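Local coordinates for putative transcriptional regulator (MarR/EmrR family) (Acinetobacter sp. ADP1, PDB 3NRV), which probably binds DNA as a two-subunit winged helix-turn-helix transcriptional regulator of the MarR/EmrR family, at residues Ser47-Ser50 / Asp54-Val57; Ile84-His89 / Arg94-Asn99; Gln121-Phe126 / Asp132-Leu137. All blocks are in the same frame, centred on the assembly; numbering follows the deposited sequence. Where two conformers were deposited one is given.

Interaction 1: Ser47-Ser50 / Asp54-Val57. With SO4 (sulfate ion), chain N.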
ATOM      1  N   SER C  47      -1.695 -13.286  -3.520  0.57 22.78           N
ATOM      2  CA  SER C  47      -1.764 -13.756  -2.143  0.57 25.44           C
ATOM      3  C   SER C  47      -3.213 -13.748  -1.624  0.57 29.97           C
ATOM      4  O   SER C  47      -3.624 -14.634  -0.865  0.57 26.73           O
ATOM      5  CB  SER C  47      -0.830 -12.940  -1.243  0.57 27.67           C
ATOM      6  OG  SER C  47      -1.065 -13.246   0.118  0.57 27.97           O
ATOM      7  N   VAL C  48      -3.999 -12.767  -2.054  1.00 25.56           N
ATOM      8  CA  VAL C  48      -5.428 -12.754  -1.696  1.00 27.09           C
ATOM      9  C   VAL C  48      -6.159 -13.927  -2.348  1.00 25.89           C
ATOM     10  O   VAL C  48      -6.924 -14.621  -1.698  1.00 30.18           O
ATOM     11  CB  VAL C  48      -6.142 -11.433  -2.059  1.00 27.96           C
ATOM     12  CG1 VAL C  48      -7.670 -11.572  -1.891  1.00 25.51           C
ATOM     13  CG2 VAL C  48      -5.619 -10.307  -1.191  1.00 30.45           C
ATOM     14  N   LEU C  49      -5.889 -14.177  -3.624  1.00 21.87           N
ATOM     15  CA  LEU C  49      -6.540 -15.275  -4.334  1.00 24.55           C
ATOM     16  C   LEU C  49      -6.204 -16.643  -3.715  1.00 33.70           C
ATOM     17  O   LEU C  49      -7.022 -17.562  -3.734  1.00 28.04           O
ATOM     18  CB  LEU C  49      -6.184 -15.248  -5.824  1.00 22.49           C
ATOM     19  CG  LEU C  49      -6.625 -14.001  -6.608  1.00 25.39           C
ATOM     20  CD1 LEU C  49      -6.181 -14.056  -8.022  1.00 22.74           C
ATOM     21  CD2 LEU C  49      -8.145 -13.882  -6.551  1.00 26.78           C
ATOM     22  N   SER C  50      -5.020 -16.789  -3.135  1.00 28.51           N
ATOM     23  CA  SER C  50      -4.675 -18.095  -2.579  1.00 32.10           C
ATOM     24  C   SER C  50      -5.434 -18.361  -1.277  1.00 36.23           C
ATOM     25  O   SER C  50      -5.544 -19.504  -0.843  1.00 39.60           O
ATOM     26  CB  SER C  50      -3.170 -18.200  -2.323  1.00 33.38           C
ATOM     27  OG  SER C  50      -2.848 -17.563  -1.104  1.00 41.21           O
ATOM     28  N   ASP C  54     -14.376 -17.120  -3.763  1.00 50.25           N
ATOM     29  CA  ASP C  54     -15.243 -16.194  -4.465  1.00 52.62           C
ATOM     30  C   ASP C  54     -14.676 -14.787  -4.456  1.00 44.86           C
ATOM     31  O   ASP C  54     -15.332 -13.835  -4.014  1.00 47.81           O
ATOM     32  CB  ASP C  54     -16.668 -16.233  -3.899  1.00 68.56           C
ATOM     33  CG  ASP C  54     -16.704 -16.519  -2.409  1.00 73.06           C
ATOM     34  OD1 ASP C  54     -16.983 -17.675  -2.037  1.00 85.13           O
ATOM     35  OD2 ASP C  54     -16.468 -15.593  -1.606  1.00 69.97           O
ATOM     36  N   CYS C  55     -13.447 -14.653  -4.948  1.00 35.07           N
ATOM     37  CA  CYS C  55     -12.852 -13.338  -5.090  1.00 37.03           C
ATOM     38  C   CYS C  55     -13.359 -12.642  -6.338  1.00 39.81           C
ATOM     39  O   CYS C  55     -12.894 -12.916  -7.437  1.00 39.78           O
ATOM     40  CB  CYS C  55     -11.330 -13.447  -5.128  1.00 33.38           C
ATOM     41  SG  CYS C  55     -10.729 -13.863  -3.490  1.00 37.80           S
ATOM     42  N   SER C  56     -14.324 -11.749  -6.154  1.00 31.21           N
ATOM     43  CA  SER C  56     -14.683 -10.805  -7.201  1.00 32.10           C
ATOM     44  C   SER C  56     -13.696  -9.658  -7.119  1.00 30.29           C
ATOM     45  O   SER C  56     -12.930  -9.563  -6.159  1.00 27.12           O
ATOM     46  CB  SER C  56     -16.077 -10.245  -6.918  1.00 32.40           C
ATOM     47  OG  SER C  56     -16.081  -9.690  -5.613  1.00 31.90           O
ATOM     48  N   VAL C  57     -13.731  -8.762  -8.100  1.00 29.81           N
ATOM     49  CA  VAL C  57     -12.929  -7.550  -8.022  1.00 26.06           C
ATOM     50  C   VAL C  57     -13.307  -6.757  -6.782  1.00 29.58           C
ATOM     51  O   VAL C  57     -12.437  -6.203  -6.099  1.00 27.55           O
ATOM     52  CB  VAL C  57     -13.081  -6.700  -9.304  1.00 28.34           C
ATOM     53  CG1 VAL C  57     -12.473  -5.332  -9.130  1.00 30.20           C
ATOM     54  CG2 VAL C  57     -12.448  -7.431 -10.478  1.00 29.07           C
TER
HETATM   55  S   SO4 N 148     -13.919 -19.749  -5.924  1.00 86.75           S
HETATM   56  O1  SO4 N 148     -14.272 -19.580  -7.338  1.00 55.87           O
HETATM   57  O2  SO4 N 148     -13.422 -18.494  -5.368  1.00 53.50           O
HETATM   58  O3  SO4 N 148     -15.082 -20.207  -5.167  1.00 85.67           O
HETATM   59  O4  SO4 N 148     -12.869 -20.761  -5.800  1.00 92.93           O
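Cys55 meets the end of helix 40-51 through two side chains on successive residues, Val48 and Leu49. The closer approach is made by one methyl branch of Leu49, whose CD2 lies 3.5 Å from Cys55 CB. Leu49 CG stands anti to the carbonyl carbon (chi1 -62°), and chi2 of 178° sets CD1 anti to CA, which leaves the other methyl, CD2, turned to the cysteine although the CB of Leu49 does not itself point there. Val48, one residue earlier, reaches the sulfur with CG1, which is anti to the backbone N and stops 4.1 Å from Cys55 SG. Cys55 therefore offers its CB to the leucine and its SG to both residues, with Leu49 CD2 4.0 Å from that SG. All three side chains are buried, and no hydrogen bond joins the segments. In the winged helix-turn-helix fold of MarR proteins, this places the linker between helices 40-51 and 57-64 against the hydrophobic core. Ile60 of helix 57-64 touches both Leu49 and Cys55, while Val48 packs on Ile63 and Leu64. Further along the linker, the CB of Ser56 points away from 47-50, and the residue is the N-cap of helix 57-64, its OG bonded to Lys59 N.

Interaction 2: Ile84-His89 / Arg94-Asn99. With SO4 (sulfate ion), chain N.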
ATOM      1  N   ILE C  84      -3.843 -15.975 -13.532  1.00 28.50           N
ATOM      2  CA  ILE C  84      -5.220 -16.050 -13.057  1.00 29.28           C
ATOM      3  C   ILE C  84      -6.143 -16.336 -14.221  1.00 29.24           C
ATOM      4  O   ILE C  84      -5.768 -16.183 -15.381  1.00 25.12           O
ATOM      5  CB  ILE C  84      -5.692 -14.750 -12.307  1.00 26.98           C
ATOM      6  CG1 ILE C  84      -5.842 -13.558 -13.270  1.00 24.94           C
ATOM      7  CG2 ILE C  84      -4.747 -14.406 -11.174  1.00 28.50           C
ATOM      8  CD1 ILE C  84      -7.253 -13.461 -13.949  1.00 27.52           C
ATOM      9  N   GLU C  85      -7.355 -16.766 -13.903  1.00 28.16           N
ATOM     10  CA  GLU C  85      -8.372 -16.912 -14.933  1.00 33.10           C
ATOM     11  C   GLU C  85      -9.705 -16.500 -14.321  1.00 27.82           C
ATOM     12  O   GLU C  85      -9.906 -16.616 -13.105  1.00 29.24           O
ATOM     13  CB  GLU C  85      -8.438 -18.371 -15.410  1.00 30.18           C
ATOM     14  CG  GLU C  85      -8.807 -19.310 -14.280  1.00 37.49           C
ATOM     15  CD  GLU C  85      -8.662 -20.795 -14.640  1.00 52.51           C
ATOM     16  OE1 GLU C  85      -8.127 -21.120 -15.727  1.00 50.77           O
ATOM     17  OE2 GLU C  85      -9.090 -21.633 -13.818  1.00 47.56           O
ATOM     18  N   VAL C  86     -10.603 -15.998 -15.161  1.00 28.25           N
ATOM     19  CA  VAL C  86     -11.924 -15.604 -14.702  1.00 32.96           C
ATOM     20  C   VAL C  86     -12.782 -16.851 -14.657  1.00 33.13           C
ATOM     21  O   VAL C  86     -12.863 -17.582 -15.628  1.00 34.04           O
ATOM     22  CB  VAL C  86     -12.578 -14.575 -15.633  1.00 32.79           C
ATOM     23  CG1 VAL C  86     -14.027 -14.309 -15.189  1.00 33.59           C
ATOM     24  CG2 VAL C  86     -11.769 -13.287 -15.635  1.00 32.88           C
ATOM     25  N   ASN C  87     -13.395 -17.103 -13.515  1.00 33.33           N
ATOM     26  CA  ASN C  87     -14.268 -18.254 -13.369  1.00 41.84           C
ATOM     27  C   ASN C  87     -15.708 -17.762 -13.391  1.00 35.28           C
ATOM     28  O   ASN C  87     -16.155 -17.100 -12.463  1.00 37.30           O
ATOM     29  CB  ASN C  87     -13.973 -18.988 -12.064  1.00 46.70           C
ATOM     30  CG  ASN C  87     -14.805 -20.243 -11.903  1.00 59.60           C
ATOM     31  OD1 ASN C  87     -15.785 -20.449 -12.622  1.00 61.90           O
ATOM     32  ND2 ASN C  87     -14.418 -21.093 -10.950  1.00 58.94           N
ATOM     33  N   GLY C  88     -16.414 -18.077 -14.471  1.00 39.11           N
ATOM     34  CA  GLY C  88     -17.756 -17.557 -14.676  1.00 48.26           C
ATOM     35  C   GLY C  88     -18.806 -18.164 -13.770  1.00 47.94           C
ATOM     36  O   GLY C  88     -19.825 -17.530 -13.487  1.00 50.34           O
ATOM     37  N   HIS C  89     -18.554 -19.381 -13.296  1.00 52.86           N
ATOM     38  CA  HIS C  89     -19.564 -20.117 -12.550  1.00 58.26           C
ATOM     39  C   HIS C  89     -20.881 -20.052 -13.324  1.00 65.36           C
ATOM     40  O   HIS C  89     -21.925 -19.711 -12.764  1.00 66.62           O
ATOM     41  CB  HIS C  89     -19.740 -19.528 -11.152  1.00 55.58           C
ATOM     42  CG  HIS C  89     -18.584 -19.785 -10.240  1.00 62.78           C
ATOM     43  ND1 HIS C  89     -18.221 -21.052  -9.839  1.00 66.73           N
ATOM     44  CD2 HIS C  89     -17.710 -18.939  -9.646  1.00 62.44           C
ATOM     45  CE1 HIS C  89     -17.172 -20.976  -9.040  1.00 65.44           C
ATOM     46  NE2 HIS C  89     -16.841 -19.704  -8.909  1.00 61.82           N
ATOM     47  N   ARG C  94     -24.431 -17.940  -8.416  1.00 59.30           N
ATOM     48  CA  ARG C  94     -23.404 -17.089  -7.834  1.00 66.62           C
ATOM     49  C   ARG C  94     -22.689 -16.278  -8.922  1.00 58.08           C
ATOM     50  O   ARG C  94     -22.730 -16.620 -10.101  1.00 52.38           O
ATOM     51  CB  ARG C  94     -22.401 -17.957  -7.078  1.00 63.08           C
ATOM     52  CG  ARG C  94     -22.028 -19.202  -7.846  1.00 63.50           C
ATOM     53  CD  ARG C  94     -21.092 -20.091  -7.062  1.00 72.51           C
ATOM     54  NE  ARG C  94     -19.792 -19.461  -6.857  1.00 80.85           N
ATOM     55  CZ  ARG C  94     -18.691 -20.118  -6.504  1.00 80.83           C
ATOM     56  NH1 ARG C  94     -18.730 -21.438  -6.326  1.00 64.80           N
ATOM     57  NH2 ARG C  94     -17.552 -19.455  -6.336  1.00 60.49           N
ATOM     58  N   THR C  95     -22.024 -15.207  -8.514  1.00 44.40           N
ATOM     59  CA  THR C  95     -21.305 -14.374  -9.455  1.00 45.55           C
ATOM     60  C   THR C  95     -20.014 -15.020  -9.975  1.00 47.33           C
ATOM     61  O   THR C  95     -19.599 -16.098  -9.535  1.00 41.27           O
ATOM     62  CB  THR C  95     -20.992 -13.017  -8.820  1.00 56.01           C
ATOM     63  OG1 THR C  95     -19.840 -13.121  -7.960  1.00 41.77           O
ATOM     64  CG2 THR C  95     -22.184 -12.573  -8.026  1.00 54.86           C
ATOM     65  N   TYR C  96     -19.393 -14.351 -10.935  1.00 41.35           N
ATOM     66  CA  TYR C  96     -18.096 -14.759 -11.430  1.00 37.04           C
ATOM     67  C   TYR C  96     -17.104 -14.724 -10.259  1.00 34.23           C
ATOM     68  O   TYR C  96     -17.365 -14.113  -9.218  1.00 33.48           O
ATOM     69  CB  TYR C  96     -17.639 -13.790 -12.512  1.00 32.63           C
ATOM     70  CG  TYR C  96     -17.126 -12.484 -11.954  1.00 38.46           C
ATOM     71  CD1 TYR C  96     -15.757 -12.254 -11.825  1.00 32.41           C
ATOM     72  CD2 TYR C  96     -18.002 -11.483 -11.536  1.00 36.06           C
ATOM     73  CE1 TYR C  96     -15.275 -11.060 -11.309  1.00 31.29           C
ATOM     74  CE2 TYR C  96     -17.521 -10.280 -11.015  1.00 42.73           C
ATOM     75  CZ  TYR C  96     -16.145 -10.081 -10.905  1.00 41.52           C
ATOM     76  OH  TYR C  96     -15.632  -8.902 -10.389  1.00 32.75           O
ATOM     77  N   ALA C  97     -15.964 -15.375 -10.430  1.00 30.87           N
ATOM     78  CA  ALA C  97     -14.888 -15.247  -9.454  1.00 40.70           C
ATOM     79  C   ALA C  97     -13.547 -15.233 -10.181  1.00 32.78           C
ATOM     80  O   ALA C  97     -13.441 -15.739 -11.298  1.00 33.06           O
ATOM     81  CB  ALA C  97     -14.946 -16.404  -8.431  1.00 34.49           C
ATOM     82  N   ILE C  98     -12.531 -14.644  -9.559  1.00 32.13           N
ATOM     83  CA  ILE C  98     -11.176 -14.698 -10.112  1.00 25.32           C
ATOM     84  C   ILE C  98     -10.444 -15.845  -9.403  1.00 32.84           C
ATOM     85  O   ILE C  98     -10.485 -15.935  -8.170  1.00 31.63           O
ATOM     86  CB  ILE C  98     -10.423 -13.382  -9.862  1.00 27.03           C
ATOM     87  CG1 ILE C  98     -11.226 -12.170 -10.387  1.00 30.46           C
ATOM     88  CG2 ILE C  98      -8.986 -13.437 -10.459  1.00 24.16           C
ATOM     89  CD1 ILE C  98     -11.431 -12.194 -11.908  1.00 33.25           C
ATOM     90  N   ASN C  99      -9.794 -16.721 -10.165  1.00 31.23           N
ATOM     91  CA  ASN C  99      -9.026 -17.827  -9.578  1.00 31.53           C
ATOM     92  C   ASN C  99      -7.590 -17.877 -10.095  1.00 29.23           C
ATOM     93  O   ASN C  99      -7.327 -17.552 -11.249  1.00 28.34           O
ATOM     94  CB  ASN C  99      -9.650 -19.186  -9.915  1.00 33.34           C
ATOM     95  CG  ASN C  99     -11.073 -19.340  -9.420  1.00 42.39           C
ATOM     96  OD1 ASN C  99     -11.458 -18.818  -8.377  1.00 48.21           O
ATOM     97  ND2 ASN C  99     -11.856 -20.093 -10.167  1.00 46.16           N
TER
HETATM   98  S   SO4 N 148     -13.919 -19.749  -5.924  1.00 86.75           S
HETATM   99  O1  SO4 N 148     -14.272 -19.580  -7.338  1.00 55.87           O
HETATM  100  O2  SO4 N 148     -13.422 -18.494  -5.368  1.00 53.50           O
HETATM  101  O3  SO4 N 148     -15.082 -20.207  -5.167  1.00 85.67           O
HETATM  102  O4  SO4 N 148     -12.869 -20.761  -5.800  1.00 92.93           O
HETATM  103  O   HOH W   1     -22.832 -17.156 -12.638  1.00 59.07           O
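Strand 84-87 and strand 97-99 run antiparallel, their axes approaching to 4.6 Å at an angle of 152°. Glu85 pairs with Asn99 and Asn87 with Ala97, each through two backbone hydrogen bonds; between them lies the non-hydrogen-bonded pair Val86 and Ile98. The bonds at the second pair are short, Asn87 N to Ala97 O measuring 2.6 Å. On the Val86 and Ile98 face, Val86 CG2 touches Ile98 CD1 at 3.9 Å, and Ile98 CG2 lies equally close to Ile84 CD1. This hairpin is the wing of the winged helix-turn-helix fold, which in DNA complexes of MarR relatives reaches the minor groove, and probably does so here. At the end of its strand, Asn87 opens an Asx turn, OD1 accepting from His89 N at 3.0 Å. That oxygen also sits over one face of the His89 ring, while the Arg94 guanidinium lies on the opposite face, centres 3.2 Å apart and planes 25° from parallel. A bend at chi3 (-66°) helps fold the arginine chain over the ring. Both groups bind a sulfate, probably from the crystallisation liquor: His89 NE2 gives a 3.0 Å bond to O1, and Arg94 NH2 a 2.8 Å bond to O3.

Interaction 3: Gln121-Phe126 / Asp132-Leu137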
ATOM      1  N   GLN C 121      11.549 -10.379   8.761  1.00 28.53           N
ATOM      2  CA  GLN C 121      12.554  -9.326   8.837  1.00 29.18           C
ATOM      3  C   GLN C 121      11.970  -8.015   9.369  1.00 32.33           C
ATOM      4  O   GLN C 121      12.554  -7.381  10.252  1.00 31.25           O
ATOM      5  CB  GLN C 121      13.234  -9.125   7.471  1.00 32.79           C
ATOM      6  CG  GLN C 121      14.295  -8.044   7.493  1.00 37.20           C
ATOM      7  CD  GLN C 121      15.021  -7.901   6.169  1.00 44.90           C
ATOM      8  OE1 GLN C 121      14.511  -8.304   5.122  1.00 41.40           O
ATOM      9  NE2 GLN C 121      16.216  -7.313   6.210  1.00 40.07           N
ATOM     10  N   LEU C 122      10.807  -7.618   8.851  1.00 30.60           N
ATOM     11  CA  LEU C 122      10.145  -6.380   9.273  1.00 25.41           C
ATOM     12  C   LEU C 122       9.927  -6.324  10.797  1.00 28.06           C
ATOM     13  O   LEU C 122      10.054  -5.262  11.427  1.00 25.52           O
ATOM     14  CB  LEU C 122       8.785  -6.251   8.570  1.00 24.73           C
ATOM     15  CG  LEU C 122       7.933  -5.013   8.895  1.00 28.12           C
ATOM     16  CD1 LEU C 122       8.628  -3.706   8.472  1.00 28.01           C
ATOM     17  CD2 LEU C 122       6.548  -5.131   8.226  1.00 26.01           C
ATOM     18  N   LEU C 123       9.577  -7.467  11.381  1.00 24.55           N
ATOM     19  CA  LEU C 123       9.272  -7.539  12.815  1.00 25.91           C
ATOM     20  C   LEU C 123      10.432  -8.077  13.673  1.00 29.91           C
ATOM     21  O   LEU C 123      10.239  -8.376  14.847  1.00 30.85           O
ATOM     22  CB  LEU C 123       8.027  -8.419  13.040  1.00 27.74           C
ATOM     23  CG  LEU C 123       6.775  -7.974  12.262  1.00 31.33           C
ATOM     24  CD1 LEU C 123       5.586  -8.910  12.531  1.00 30.37           C
ATOM     25  CD2 LEU C 123       6.407  -6.550  12.639  1.00 24.50           C
ATOM     26  N   GLU C 124      11.619  -8.213  13.076  1.00 29.22           N
ATOM     27  CA  GLU C 124      12.814  -8.759  13.750  1.00 34.55           C
ATOM     28  C   GLU C 124      13.082  -8.206  15.141  1.00 35.94           C
ATOM     29  O   GLU C 124      13.504  -8.937  16.032  1.00 38.36           O
ATOM     30  CB  GLU C 124      14.062  -8.453  12.921  1.00 38.91           C
ATOM     31  CG  GLU C 124      14.388  -9.472  11.913  1.00 50.93           C
ATOM     32  CD  GLU C 124      15.618  -9.102  11.130  1.00 45.85           C
ATOM     33  OE1 GLU C 124      16.022  -7.914  11.158  1.00 45.58           O
ATOM     34  OE2 GLU C 124      16.167 -10.008  10.480  1.00 58.95           O
ATOM     35  N   GLU C 125      12.889  -6.904  15.299  1.00 32.70           N
ATOM     36  CA  GLU C 125      13.158  -6.230  16.563  1.00 41.72           C
ATOM     37  C   GLU C 125      11.947  -6.128  17.492  1.00 40.93           C
ATOM     38  O   GLU C 125      12.003  -5.414  18.489  1.00 37.08           O
ATOM     39  CB  GLU C 125      13.696  -4.817  16.306  1.00 30.29           C
ATOM     40  CG  GLU C 125      14.704  -4.728  15.165  1.00 35.67           C
ATOM     41  CD  GLU C 125      15.983  -5.492  15.450  1.00 45.55           C
ATOM     42  OE1 GLU C 125      16.203  -5.876  16.618  1.00 48.70           O
ATOM     43  OE2 GLU C 125      16.770  -5.715  14.503  1.00 49.98           O
ATOM     44  N   PHE C 126      10.855  -6.814  17.173  1.00 31.84           N
ATOM     45  CA  PHE C 126       9.660  -6.721  18.009  1.00 33.84           C
ATOM     46  C   PHE C 126       9.635  -7.867  19.007  1.00 32.18           C
ATOM     47  O   PHE C 126       9.869  -9.010  18.638  1.00 32.67           O
ATOM     48  CB  PHE C 126       8.383  -6.816  17.159  1.00 32.06           C
ATOM     49  CG  PHE C 126       7.971  -5.516  16.493  1.00 33.48           C
ATOM     50  CD1 PHE C 126       8.795  -4.888  15.573  1.00 29.57           C
ATOM     51  CD2 PHE C 126       6.727  -4.961  16.759  1.00 30.37           C
ATOM     52  CE1 PHE C 126       8.394  -3.707  14.952  1.00 28.28           C
ATOM     53  CE2 PHE C 126       6.319  -3.776  16.145  1.00 33.45           C
ATOM     54  CZ  PHE C 126       7.152  -3.151  15.244  1.00 31.00           C
ATOM     55  N   ASP C 132       1.744  -8.232  19.132  1.00 29.73           N
ATOM     56  CA  ASP C 132       0.304  -8.263  19.462  1.00 27.06           C
ATOM     57  C   ASP C 132      -0.283  -6.853  19.560  1.00 27.70           C
ATOM     58  O   ASP C 132      -1.369  -6.567  19.027  1.00 27.36           O
ATOM     59  CB  ASP C 132       0.031  -9.022  20.772  1.00 29.29           C
ATOM     60  CG  ASP C 132       0.159 -10.535  20.616  1.00 39.63           C
ATOM     61  OD1 ASP C 132       0.132 -11.043  19.475  1.00 40.73           O
ATOM     62  OD2 ASP C 132       0.289 -11.224  21.648  1.00 44.35           O
ATOM     63  N   GLN C 133       0.438  -5.974  20.246  1.00 26.82           N
ATOM     64  CA  GLN C 133       0.018  -4.589  20.376  1.00 27.47           C
ATOM     65  C   GLN C 133      -0.131  -3.916  18.999  1.00 26.31           C
ATOM     66  O   GLN C 133      -1.062  -3.140  18.778  1.00 25.57           O
ATOM     67  CB  GLN C 133       1.025  -3.814  21.219  1.00 34.59           C
ATOM     68  CG  GLN C 133       0.714  -2.339  21.373  1.00 34.84           C
ATOM     69  CD  GLN C 133      -0.519  -2.078  22.206  1.00 41.46           C
ATOM     70  OE1 GLN C 133      -1.651  -2.193  21.726  1.00 46.28           O
ATOM     71  NE2 GLN C 133      -0.309  -1.706  23.459  1.00 39.69           N
ATOM     72  N   LEU C 134       0.797  -4.211  18.088  1.00 26.43           N
ATOM     73  CA  LEU C 134       0.755  -3.638  16.736  1.00 25.66           C
ATOM     74  C   LEU C 134      -0.541  -4.014  16.003  1.00 24.45           C
ATOM     75  O   LEU C 134      -1.240  -3.143  15.478  1.00 26.46           O
ATOM     76  CB  LEU C 134       1.973  -4.091  15.912  1.00 24.23           C
ATOM     77  CG  LEU C 134       2.004  -3.565  14.467  1.00 21.55           C
ATOM     78  CD1 LEU C 134       2.035  -2.016  14.449  1.00 23.43           C
ATOM     79  CD2 LEU C 134       3.181  -4.158  13.696  1.00 26.57           C
ATOM     80  N   PHE C 135      -0.863  -5.310  15.959  1.00 23.91           N
ATOM     81  CA  PHE C 135      -2.082  -5.751  15.268  1.00 23.53           C
ATOM     82  C   PHE C 135      -3.348  -5.143  15.859  1.00 26.61           C
ATOM     83  O   PHE C 135      -4.288  -4.798  15.145  1.00 26.54           O
ATOM     84  CB  PHE C 135      -2.169  -7.282  15.189  1.00 28.38           C
ATOM     85  CG  PHE C 135      -1.124  -7.889  14.290  1.00 30.27           C
ATOM     86  CD1 PHE C 135      -1.202  -7.715  12.910  1.00 30.95           C
ATOM     87  CD2 PHE C 135      -0.054  -8.598  14.816  1.00 29.87           C
ATOM     88  CE1 PHE C 135      -0.243  -8.249  12.069  1.00 32.28           C
ATOM     89  CE2 PHE C 135       0.921  -9.144  13.984  1.00 31.80           C
ATOM     90  CZ  PHE C 135       0.831  -8.974  12.607  1.00 30.72           C
ATOM     91  N   ILE C 136      -3.370  -4.995  17.171  1.00 23.03           N
ATOM     92  CA  ILE C 136      -4.523  -4.403  17.823  1.00 24.88           C
ATOM     93  C   ILE C 136      -4.687  -2.926  17.445  1.00 26.05           C
ATOM     94  O   ILE C 136      -5.783  -2.480  17.098  1.00 25.28           O
ATOM     95  CB  ILE C 136      -4.432  -4.572  19.366  1.00 26.04           C
ATOM     96  CG1 ILE C 136      -4.703  -6.040  19.728  1.00 26.96           C
ATOM     97  CG2 ILE C 136      -5.426  -3.638  20.067  1.00 25.87           C
ATOM     98  CD1 ILE C 136      -4.156  -6.451  21.104  1.00 30.61           C
ATOM     99  N   LEU C 137      -3.597  -2.172  17.497  1.00 26.11           N
ATOM    100  CA  LEU C 137      -3.674  -0.745  17.171  1.00 25.25           C
ATOM    101  C   LEU C 137      -4.014  -0.503  15.693  1.00 25.16           C
ATOM    102  O   LEU C 137      -4.789   0.387  15.384  1.00 27.36           O
ATOM    103  CB  LEU C 137      -2.385  -0.012  17.557  1.00 26.84           C
ATOM    104  CG  LEU C 137      -2.103  -0.005  19.068  1.00 35.58           C
ATOM    105  CD1 LEU C 137      -0.758   0.676  19.371  1.00 34.55           C
ATOM    106  CD2 LEU C 137      -3.224   0.680  19.815  1.00 31.08           C
TER
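Leu123 and Phe126 lean on one methyl of Leu134, across the bend between helices 102-122 and 128-146. Along 121-126, Gln121 and Leu122 are still helical, and Leu122 packs on Thr14 of the second subunit. Leu123 is the first residue to leave helical backbone angles; its CG is anti to the carbonyl carbon (chi1 -56°), and its CD2 comes within 4.2 Å of Leu134 CD2. A type I beta turn then runs from Leu123 to Phe126, with Phe126 N bonded to Leu123 O at 2.9 Å. Within this turn, Glu124 and Glu125 both form salt bridges to Lys144 of the second subunit. The turn brings the Phe126 ring back over Leu123, whose CD2 lies 4.0 Å above the ring plane, over its centre. From the same ring, CE2 reaches Leu134 CD2 at 4.0 Å, the two side chains crossing at about a right angle. Leu134 extends its CG anti to the backbone N (chi1 179°) to meet both. Lys140 of the second subunit makes a cation-pi contact with Phe126. The cluster lies where helices 102-122 and 128-146 join, within the helical dimerisation region of the MarR fold, where terminal helices of two subunits pack together.

Overall arrangement
Two of the three contacts are buried and apolar, yet they serve different regions. Interaction 1 lies in the core of the winged-helix, presumably DNA-binding, lobe, whereas interaction 3 lies on the opposite side of the chain's centre, about 26 Å away between centres, among the dimer-forming helices. Interaction 2 is partly exposed and combines backbone pairing, an apolar face and, on the other, polar and charged groups round the sulfate. Interactions 1 and 2 are physically joined: Cys55 O lies 2.8 Å from Ile98 N, a probable hydrogen bond, and Leu49 packs against Ile84. Interaction 3 touches neither. The second subunit packs beside interaction 1, on Ser47 and Ser50, and pairs extensively with interaction 3, but does not touch the two segments of interaction 2.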